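PDB 6TEQ: galactokinase from Bifidobacterium longum subsp. infantis ATCC 15697 = JCM 1222 = DSM 20088, which probably phosphorylates galactose with ATP, as a GHMP-family galactokinase, and is seen here with 2-deoxy-2-fluoro-galactose bound. Local coordinates for residues G167-T170 with L171-A174; E286-D289 with A290-D293; D352-K356 with N357-G361. All blocks are in the same frame, centred on the assembly; numbering follows the deposited sequence.

Contact 1. Residues G167-T170 with L171-A174; sequences GRVT and LINA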
ATOM      1  N   GLY A 167      -2.542   8.221  17.678  1.00 14.12           N
ATOM      2  CA  GLY A 167      -1.752   9.400  17.298  1.00 13.30           C
ATOM      3  C   GLY A 167      -1.260   9.256  15.854  1.00 14.72           C
ATOM      4  O   GLY A 167      -1.285  10.207  15.077  1.00 14.20           O
ATOM      5  N   ARG A 168      -0.841   8.050  15.499  1.00 14.61           N
ATOM      6  CA  ARG A 168      -0.269   7.881  14.157  1.00 15.47           C
ATOM      7  C   ARG A 168      -1.307   8.188  13.073  1.00 12.58           C
ATOM      8  O   ARG A 168      -0.900   8.531  11.957  1.00 13.43           O
ATOM      9  CB  ARG A 168       0.353   6.501  13.975  1.00 12.44           C
ATOM     10  CG  ARG A 168       1.676   6.404  14.670  1.00 13.76           C
ATOM     11  CD  ARG A 168       2.279   5.055  14.363  1.00 13.53           C
ATOM     12  NE  ARG A 168       3.596   4.965  14.918  1.00 14.65           N
ATOM     13  CZ  ARG A 168       4.521   4.126  14.534  1.00 12.71           C
ATOM     14  NH1 ARG A 168       4.247   3.156  13.681  1.00 15.26           N
ATOM     15  NH2 ARG A 168       5.680   4.134  15.136  1.00 14.49           N
ATOM     16  N   VAL A 169      -2.621   8.142  13.371  1.00 13.70           N
ATOM     17  CA  VAL A 169      -3.617   8.503  12.345  1.00 13.66           C
ATOM     18  C   VAL A 169      -3.430   9.963  11.888  1.00 14.05           C
ATOM     19  O   VAL A 169      -3.675  10.287  10.720  1.00 13.32           O
ATOM     20  CB  VAL A 169      -5.030   8.162  12.863  1.00 16.29           C
ATOM     21  CG1 VAL A 169      -6.080   8.757  11.940  1.00 15.98           C
ATOM     22  CG2 VAL A 169      -5.155   6.637  13.023  1.00 17.44           C
ATOM     23  N   THR A 170      -3.053  10.856  12.792  1.00 15.23           N
ATOM     24  CA  THR A 170      -2.750  12.243  12.382  1.00 15.89           C
ATOM     25  C   THR A 170      -1.641  12.251  11.320  1.00 13.19           C
ATOM     26  O   THR A 170      -1.719  12.979  10.330  1.00 16.43           O
ATOM     27  CB  THR A 170      -2.415  13.062  13.620  1.00 15.70           C
ATOM     28  OG1 THR A 170      -3.643  13.173  14.384  1.00 18.69           O
ATOM     29  CG2 THR A 170      -1.894  14.435  13.260  1.00 18.07           C
ATOM     30  N   LEU A 171      -0.602  11.459  11.533  1.00 13.25           N
ATOM     31  CA  LEU A 171       0.571  11.388  10.623  1.00 12.85           C
ATOM     32  C   LEU A 171       0.198  10.686   9.323  1.00 10.91           C
ATOM     33  O   LEU A 171       0.582  11.165   8.279  1.00 12.60           O
ATOM     34  CB  LEU A 171       1.679  10.652  11.332  1.00 14.11           C
ATOM     35  CG  LEU A 171       2.131  11.284  12.640  1.00 13.82           C
ATOM     36  CD1 LEU A 171       3.242  10.535  13.250  1.00 15.00           C
ATOM     37  CD2 LEU A 171       2.455  12.737  12.532  1.00 16.36           C
ATOM     38  N   ILE A 172      -0.593   9.627   9.419  1.00 12.85           N
ATOM     39  CA  ILE A 172      -1.239   8.992   8.249  1.00 13.77           C
ATOM     40  C   ILE A 172      -1.972  10.016   7.406  1.00 11.87           C
ATOM     41  O   ILE A 172      -1.816  10.026   6.154  1.00 14.26           O
ATOM     42  CB  ILE A 172      -2.121   7.838   8.691  1.00 10.96           C
ATOM     43  CG1 ILE A 172      -1.241   6.703   9.183  1.00 13.52           C
ATOM     44  CG2 ILE A 172      -3.005   7.395   7.571  1.00 15.70           C
ATOM     45  CD1 ILE A 172      -2.011   5.708  10.026  1.00 15.33           C
ATOM     46  N   ASN A 173      -2.789  10.840   8.039  1.00 13.47           N
ATOM     47  CA  ASN A 173      -3.612  11.805   7.272  1.00 14.21           C
ATOM     48  C   ASN A 173      -2.681  12.803   6.576  1.00 13.86           C
ATOM     49  O   ASN A 173      -2.983  13.164   5.409  1.00 14.75           O
ATOM     50  CB  ASN A 173      -4.636  12.468   8.165  1.00 17.24           C
ATOM     51  CG  ASN A 173      -5.774  11.527   8.498  1.00 19.11           C
ATOM     52  OD1 ASN A 173      -5.999  10.537   7.753  1.00 20.74           O
ATOM     53  ND2 ASN A 173      -6.524  11.882   9.543  1.00 19.68           N
ATOM     54  N   ALA A 174      -1.583  13.203   7.205  1.00 14.00           N
ATOM     55  CA  ALA A 174      -0.626  14.130   6.579  1.00 13.95           C
ATOM     56  C   ALA A 174       0.010  13.449   5.367  1.00 14.23           C
ATOM     57  O   ALA A 174       0.261  14.095   4.341  1.00 14.75           O
ATOM     58  CB  ALA A 174       0.416  14.565   7.579  1.00 15.46           C
TER
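I172 N donates to R168 O at 2.8 Å, an almost straight bond (175°), and two more i to i+4 bonds follow within the helix 165-183: N173 N to V169 O at 2.9 Å and A174 N to T170 O. In the last two the donor is tilted somewhat from the carbonyl plane, whereas I172 N comes nearly end-on to its oxygen.

Side-chain contact is lighter. I172 CG1 lies 3.3 Å from R168 O, placed there because it stands beside its own backbone N (chi1 -70°), and I172 CD1 carries on to V169 CG2 at 4.4 Å, an apolar pair. V169 and N173 run side by side in the same direction, CG1 of V169 4.0 Å from ND2 of N173.

Around this turn, I172 packs on N193 and M196 of helix 190-197, L171 on A150 and D154 of helix 141-156, and A174 on helix 105-116. R168 sends its guanidinium away from this turn, NE to the carbonyl of G162 and NH1 to those of M196 and A412.

The chemistry is therefore divided: main-chain bonds carry the turn, while V169, L171, I172 and A174 pack on neighbouring helices and T170 touches loops, the side chain of I172 lying about 6 Å from galactose-binding G189.

Contact 2. Residues E286-D289 with A290-D293; sequences ETLD and ALPD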
ATOM      1  N   GLU A 286     -31.218  -5.749  -7.011  1.00 15.25           N
ATOM      2  CA  GLU A 286     -32.050  -4.533  -6.887  1.00 16.67           C
ATOM      3  C   GLU A 286     -31.110  -3.336  -6.908  1.00 17.52           C
ATOM      4  O   GLU A 286     -31.521  -2.266  -7.407  1.00 20.02           O
ATOM      5  CB  GLU A 286     -32.949  -4.585  -5.673  1.00 16.78           C
ATOM      6  CG  GLU A 286     -34.046  -5.642  -5.824  1.00 17.86           C
ATOM      7  CD  GLU A 286     -34.888  -5.850  -4.584  1.00 24.28           C
ATOM      8  OE1 GLU A 286     -34.575  -5.229  -3.560  1.00 27.46           O
ATOM      9  OE2 GLU A 286     -35.792  -6.681  -4.640  1.00 21.98           O
ATOM     10  N   THR A 287     -29.919  -3.473  -6.338  1.00 16.70           N
ATOM     11  CA  THR A 287     -28.956  -2.368  -6.350  1.00 17.15           C
ATOM     12  C   THR A 287     -28.484  -2.150  -7.770  1.00 17.72           C
ATOM     13  O   THR A 287     -28.513  -1.032  -8.219  1.00 16.24           O
ATOM     14  CB  THR A 287     -27.760  -2.672  -5.454  1.00 15.48           C
ATOM     15  OG1 THR A 287     -28.242  -2.924  -4.133  1.00 18.48           O
ATOM     16  CG2 THR A 287     -26.734  -1.577  -5.539  1.00 17.91           C
ATOM     17  N   LEU A 288     -28.047  -3.200  -8.452  1.00 15.58           N
ATOM     18  CA  LEU A 288     -27.467  -2.977  -9.800  1.00 18.78           C
ATOM     19  C   LEU A 288     -28.568  -2.489 -10.748  1.00 15.33           C
ATOM     20  O   LEU A 288     -28.222  -1.733 -11.664  1.00 16.73           O
ATOM     21  CB  LEU A 288     -26.827  -4.258 -10.299  1.00 16.11           C
ATOM     22  CG  LEU A 288     -25.732  -4.813  -9.433  1.00 16.36           C
ATOM     23  CD1 LEU A 288     -25.084  -6.019 -10.089  1.00 19.01           C
ATOM     24  CD2 LEU A 288     -24.718  -3.743  -9.073  1.00 21.09           C
ATOM     25  N   ASP A 289     -29.848  -2.845 -10.508  1.00 15.28           N
ATOM     26  CA  ASP A 289     -30.968  -2.338 -11.365  1.00 17.75           C
ATOM     27  C   ASP A 289     -31.100  -0.804 -11.315  1.00 17.42           C
ATOM     28  O   ASP A 289     -31.586  -0.224 -12.315  1.00 20.09           O
ATOM     29  CB  ASP A 289     -32.277  -3.050 -11.044  1.00 19.26           C
ATOM     30  CG  ASP A 289     -32.427  -4.425 -11.684  1.00 19.44           C
ATOM     31  OD1 ASP A 289     -31.597  -4.809 -12.595  1.00 19.29           O
ATOM     32  OD2 ASP A 289     -33.395  -5.101 -11.268  1.00 21.58           O
ATOM     33  N   ALA A 290     -30.649  -0.190 -10.236  1.00 18.50           N
ATOM     34  CA  ALA A 290     -30.708   1.262 -10.008  1.00 21.52           C
ATOM     35  C   ALA A 290     -29.547   2.007 -10.722  1.00 18.91           C
ATOM     36  O   ALA A 290     -29.582   3.262 -10.783  1.00 22.94           O
ATOM     37  CB  ALA A 290     -30.730   1.511  -8.514  1.00 23.86           C
ATOM     38  N   LEU A 291     -28.604   1.267 -11.301  1.00 19.06           N
ATOM     39  CA  LEU A 291     -27.432   1.773 -12.039  1.00 17.43           C
ATOM     40  C   LEU A 291     -27.594   1.472 -13.517  1.00 21.63           C
ATOM     41  O   LEU A 291     -27.314   0.378 -13.963  1.00 27.79           O
ATOM     42  CB  LEU A 291     -26.169   1.108 -11.486  1.00 18.09           C
ATOM     43  CG  LEU A 291     -25.915   1.177  -9.979  1.00 19.08           C
ATOM     44  CD1 LEU A 291     -24.698   0.320  -9.598  1.00 18.89           C
ATOM     45  CD2 LEU A 291     -25.733   2.614  -9.480  1.00 20.08           C
ATOM     46  N   PRO A 292     -27.977   2.425 -14.370  1.00 27.78           N
ATOM     47  CA  PRO A 292     -28.213   2.106 -15.793  1.00 28.42           C
ATOM     48  C   PRO A 292     -26.942   1.747 -16.591  1.00 21.79           C
ATOM     49  O   PRO A 292     -26.992   1.034 -17.597  1.00 29.90           O
ATOM     50  CB  PRO A 292     -28.873   3.414 -16.273  1.00 33.19           C
ATOM     51  CG  PRO A 292     -28.258   4.453 -15.384  1.00 35.44           C
ATOM     52  CD  PRO A 292     -28.329   3.797 -14.017  1.00 30.20           C
ATOM     53  N   ASP A 293     -25.807   2.285 -16.172  1.00 19.27           N
ATOM     54  CA  ASP A 293     -24.548   2.087 -16.898  1.00 22.86           C
ATOM     55  C   ASP A 293     -23.975   0.682 -16.564  1.00 20.59           C
ATOM     56  O   ASP A 293     -23.774   0.347 -15.388  1.00 18.17           O
ATOM     57  CB  ASP A 293     -23.586   3.211 -16.541  1.00 25.20           C
ATOM     58  CG  ASP A 293     -22.316   3.062 -17.317  1.00 32.27           C
ATOM     59  OD1 ASP A 293     -21.452   2.343 -16.807  1.00 25.12           O
ATOM     60  OD2 ASP A 293     -22.262   3.636 -18.491  1.00 32.16           O
TER
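L288 O is gripped by two donors: L291 N, at 3.0 Å, and the ammonium of K297, from the following helix. The arrangement is the C-terminal end of helix 280-289, where the chain finishes in i to i+3 bonds and turns through L291 and P292 toward helix 294-318. A290 N makes the companion bond to T287 O at 3.1 Å. Both amides stand above the carbonyl plane that receives them, 56° out for A290 N and 60° for L291 N, and both bonds are bent, as the tight turn requires. K297 NZ also bonds L291 O, which lies 3.3 Å from L288 O; a lysine bonded to both oxygens would probably ease their mutual repulsion, and it ties the end of one helix to the first turns of the next.

The apolar side of the turn belongs to two buried leucines. L288 and L291 cross at an angle, CD2 of the first meeting CD1 of the second at 4.1 Å. L291 keeps CG beside its backbone N (chi1 -53°), which brings that carbon to 3.8 Å from T287 O. L291 packs both on I261 and L262 of helix 247-262 and on M296 and V300 of helix 294-318; L288 rests on the latter helix, at V300 and R301.

T287 lies against helices 247-262 and 267-276, its OG1 bonding the carbonyl of A283. On the exposed side, D289 pairs through OD1 with K285 in a salt bridge, and E286 OE2 bonds Q282. D293 is the N-cap of helix 294-318, its OD1 bonding M296 N. Back at the turn, A290 CB sits 3.4 Å from T287 O, the same oxygen that its own amide N bonds.

Contact 3. Residues D352-K356 with N357-G361; sequences DVARK and NGAYG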
ATOM      1  N   ASP A 352      -2.385 -17.090 -13.278  1.00 12.34           N
ATOM      2  CA  ASP A 352      -2.758 -18.394 -13.858  1.00 12.71           C
ATOM      3  C   ASP A 352      -1.614 -19.401 -13.591  1.00 11.82           C
ATOM      4  O   ASP A 352      -1.893 -20.575 -13.269  1.00 13.73           O
ATOM      5  CB  ASP A 352      -3.009 -18.255 -15.344  1.00 15.87           C
ATOM      6  CG  ASP A 352      -3.786 -19.433 -15.873  1.00 16.63           C
ATOM      7  OD1 ASP A 352      -4.828 -19.759 -15.257  1.00 20.49           O
ATOM      8  OD2 ASP A 352      -3.256 -20.058 -16.818  1.00 21.00           O
ATOM      9  N   VAL A 353      -0.381 -18.993 -13.798  1.00 13.65           N
ATOM     10  CA  VAL A 353       0.782 -19.880 -13.553  1.00 13.64           C
ATOM     11  C   VAL A 353       0.791 -20.338 -12.087  1.00 13.45           C
ATOM     12  O   VAL A 353       0.944 -21.534 -11.815  1.00 14.33           O
ATOM     13  CB  VAL A 353       2.102 -19.232 -13.956  1.00 14.38           C
ATOM     14  CG1 VAL A 353       3.276 -20.072 -13.553  1.00 15.05           C
ATOM     15  CG2 VAL A 353       2.161 -18.970 -15.427  1.00 15.57           C
ATOM     16  N   ALA A 354       0.530 -19.430 -11.161  1.00 13.00           N
ATOM     17  CA  ALA A 354       0.538 -19.779  -9.739  1.00 11.73           C
ATOM     18  C   ALA A 354      -0.577 -20.807  -9.497  1.00 13.16           C
ATOM     19  O   ALA A 354      -0.380 -21.795  -8.771  1.00 13.47           O
ATOM     20  CB  ALA A 354       0.393 -18.542  -8.940  1.00 14.06           C
ATOM     21  N   ARG A 355      -1.755 -20.515 -10.035  1.00 12.89           N
ATOM     22  CA  ARG A 355      -2.941 -21.401  -9.795  1.00 12.91           C
ATOM     23  C   ARG A 355      -2.673 -22.808 -10.346  1.00 14.07           C
ATOM     24  O   ARG A 355      -3.045 -23.774  -9.705  1.00 18.78           O
ATOM     25  CB  ARG A 355      -4.215 -20.851 -10.415  1.00 12.32           C
ATOM     26  CG  ARG A 355      -4.743 -19.614  -9.660  1.00 12.87           C
ATOM     27  CD  ARG A 355      -5.929 -19.079 -10.371  1.00 12.32           C
ATOM     28  NE  ARG A 355      -6.369 -17.841  -9.698  1.00 13.17           N
ATOM     29  CZ  ARG A 355      -7.303 -17.049 -10.118  1.00 12.45           C
ATOM     30  NH1 ARG A 355      -8.041 -17.344 -11.160  1.00 16.29           N
ATOM     31  NH2 ARG A 355      -7.503 -15.940  -9.468  1.00 12.35           N
ATOM     32  N   LYS A 356      -2.041 -22.880 -11.527  0.50 14.89           N
ATOM     33  CA  LYS A 356      -1.804 -24.139 -12.256  0.50 14.08           C
ATOM     34  C   LYS A 356      -0.730 -24.962 -11.538  0.50 12.48           C
ATOM     35  O   LYS A 356      -0.729 -26.205 -11.726  0.50 12.88           O
ATOM     36  CB  LYS A 356      -1.478 -23.838 -13.712  0.50 15.41           C
ATOM     37  CG  LYS A 356      -2.715 -23.566 -14.553  0.50 14.26           C
ATOM     38  CD  LYS A 356      -2.412 -23.148 -15.959  0.50 19.83           C
ATOM     39  CE  LYS A 356      -3.670 -22.948 -16.778  0.50 23.12           C
ATOM     40  NZ  LYS A 356      -4.847 -22.775 -15.888  0.50 26.69           N
ATOM     41  N   ASN A 357       0.068 -24.323 -10.681  1.00 14.88           N
ATOM     42  CA  ASN A 357       1.277 -24.914 -10.083  1.00 14.96           C
ATOM     43  C   ASN A 357       1.115 -25.018  -8.571  1.00 17.96           C
ATOM     44  O   ASN A 357       2.108 -24.990  -7.881  1.00 20.91           O
ATOM     45  CB  ASN A 357       2.507 -24.175 -10.562  1.00 16.35           C
ATOM     46  CG  ASN A 357       2.764 -24.519 -12.030  1.00 20.58           C
ATOM     47  OD1 ASN A 357       3.176 -25.642 -12.344  1.00 22.45           O
ATOM     48  ND2 ASN A 357       2.443 -23.614 -12.941  1.00 20.89           N
ATOM     49  N   GLY A 358      -0.138 -25.104  -8.096  1.00 18.04           N
ATOM     50  CA  GLY A 358      -0.391 -25.568  -6.724  1.00 19.30           C
ATOM     51  C   GLY A 358      -0.678 -24.460  -5.739  1.00 18.47           C
ATOM     52  O   GLY A 358      -0.826 -24.792  -4.564  1.00 20.69           O
ATOM     53  N   ALA A 359      -0.688 -23.191  -6.144  1.00 15.11           N
ATOM     54  CA  ALA A 359      -1.116 -22.143  -5.187  1.00 14.34           C
ATOM     55  C   ALA A 359      -2.513 -22.452  -4.632  1.00 12.35           C
ATOM     56  O   ALA A 359      -3.371 -22.785  -5.386  1.00 14.06           O
ATOM     57  CB  ALA A 359      -1.070 -20.777  -5.779  1.00 14.65           C
ATOM     58  N   TYR A 360      -2.716 -22.228  -3.350  1.00 11.96           N
ATOM     59  CA  TYR A 360      -4.065 -22.232  -2.739  1.00 13.23           C
ATOM     60  C   TYR A 360      -4.886 -21.141  -3.396  1.00 11.91           C
ATOM     61  O   TYR A 360      -6.046 -21.294  -3.663  1.00 12.71           O
ATOM     62  CB  TYR A 360      -3.968 -22.016  -1.241  1.00 13.58           C
ATOM     63  CG  TYR A 360      -3.377 -23.169  -0.515  1.00 15.33           C
ATOM     64  CD1 TYR A 360      -4.155 -24.259  -0.166  1.00 16.83           C
ATOM     65  CD2 TYR A 360      -2.044 -23.174  -0.203  1.00 14.13           C
ATOM     66  CE1 TYR A 360      -3.596 -25.312   0.536  1.00 21.13           C
ATOM     67  CE2 TYR A 360      -1.472 -24.244   0.396  1.00 16.69           C
ATOM     68  CZ  TYR A 360      -2.245 -25.316   0.804  1.00 16.73           C
ATOM     69  OH  TYR A 360      -1.626 -26.337   1.467  1.00 21.02           O
ATOM     70  N   GLY A 361      -4.213 -20.019  -3.685  1.00 10.56           N
ATOM     71  CA  GLY A 361      -4.825 -18.966  -4.462  1.00 10.97           C
ATOM     72  C   GLY A 361      -3.818 -17.889  -4.790  1.00 10.72           C
ATOM     73  O   GLY A 361      -2.736 -17.879  -4.185  1.00 12.22           O
TER
HETATM   74  O   HOH W   1      -3.817 -24.655  -7.272  1.00 25.48           O
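A354 O takes two backbone amides, A359 N at 3.0 Å and N357 N at 3.2 Å, which reach it from opposite faces of the carbonyl plane. This is a Schellman-like end to helix 345-356: A359 N makes the 6→1 bond and N357 N an i to i+3 bond. G358 turns the chain with a positive phi (101°), where a beta carbon would collide with the carbonyl oxygen of N357.

The side-chain amide of N357 folds back on the same helix end. Its ND2 donates to V353 O at 2.8 Å, and that oxygen lies close to the amide plane; with CG beside the backbone N (chi1 -72°), the amide is turned back to V353 O. OD1 of N357 accepts a hydrogen bond from K388 NZ of helix 382-396. Water 1 gives a hydrogen bond to R355 O and another to A359 O, joining the last helical turn to the departing chain.

Apolar contact comes from A354 CB and A359 CB, 4.1 Å from each other.

V353 and A354 face helix 382-396, R355 reaches D334 of helix 322-338, and A359 lies on A375 and V377 of strand 372-378, just before the chain enters the neighbouring edge strand 361-365.

How the contacts relate
Along the chain, contact 1 comes first, then contact 2, then contact 3, and none touches another. Their centres are 35 to 38 Å apart, with nearest atoms about 20 Å apart between contacts 2 and 3 and about 27 or 28 Å from contact 1 to the others. Contact 1 lies inside helix 165-183 of the GHMP kinase N-terminal domain, whereas contacts 2 and 3 mark the ends of helices 280-289 and 345-356. Contact 3 leads into the five-stranded sheet, across the chain's centre from contact 1. Contacts 2 and 3 are helix-end structure remote from the sugar; contact 1 borders its site, the side chain of I172 about 10 Å from the bound fluoro sugar.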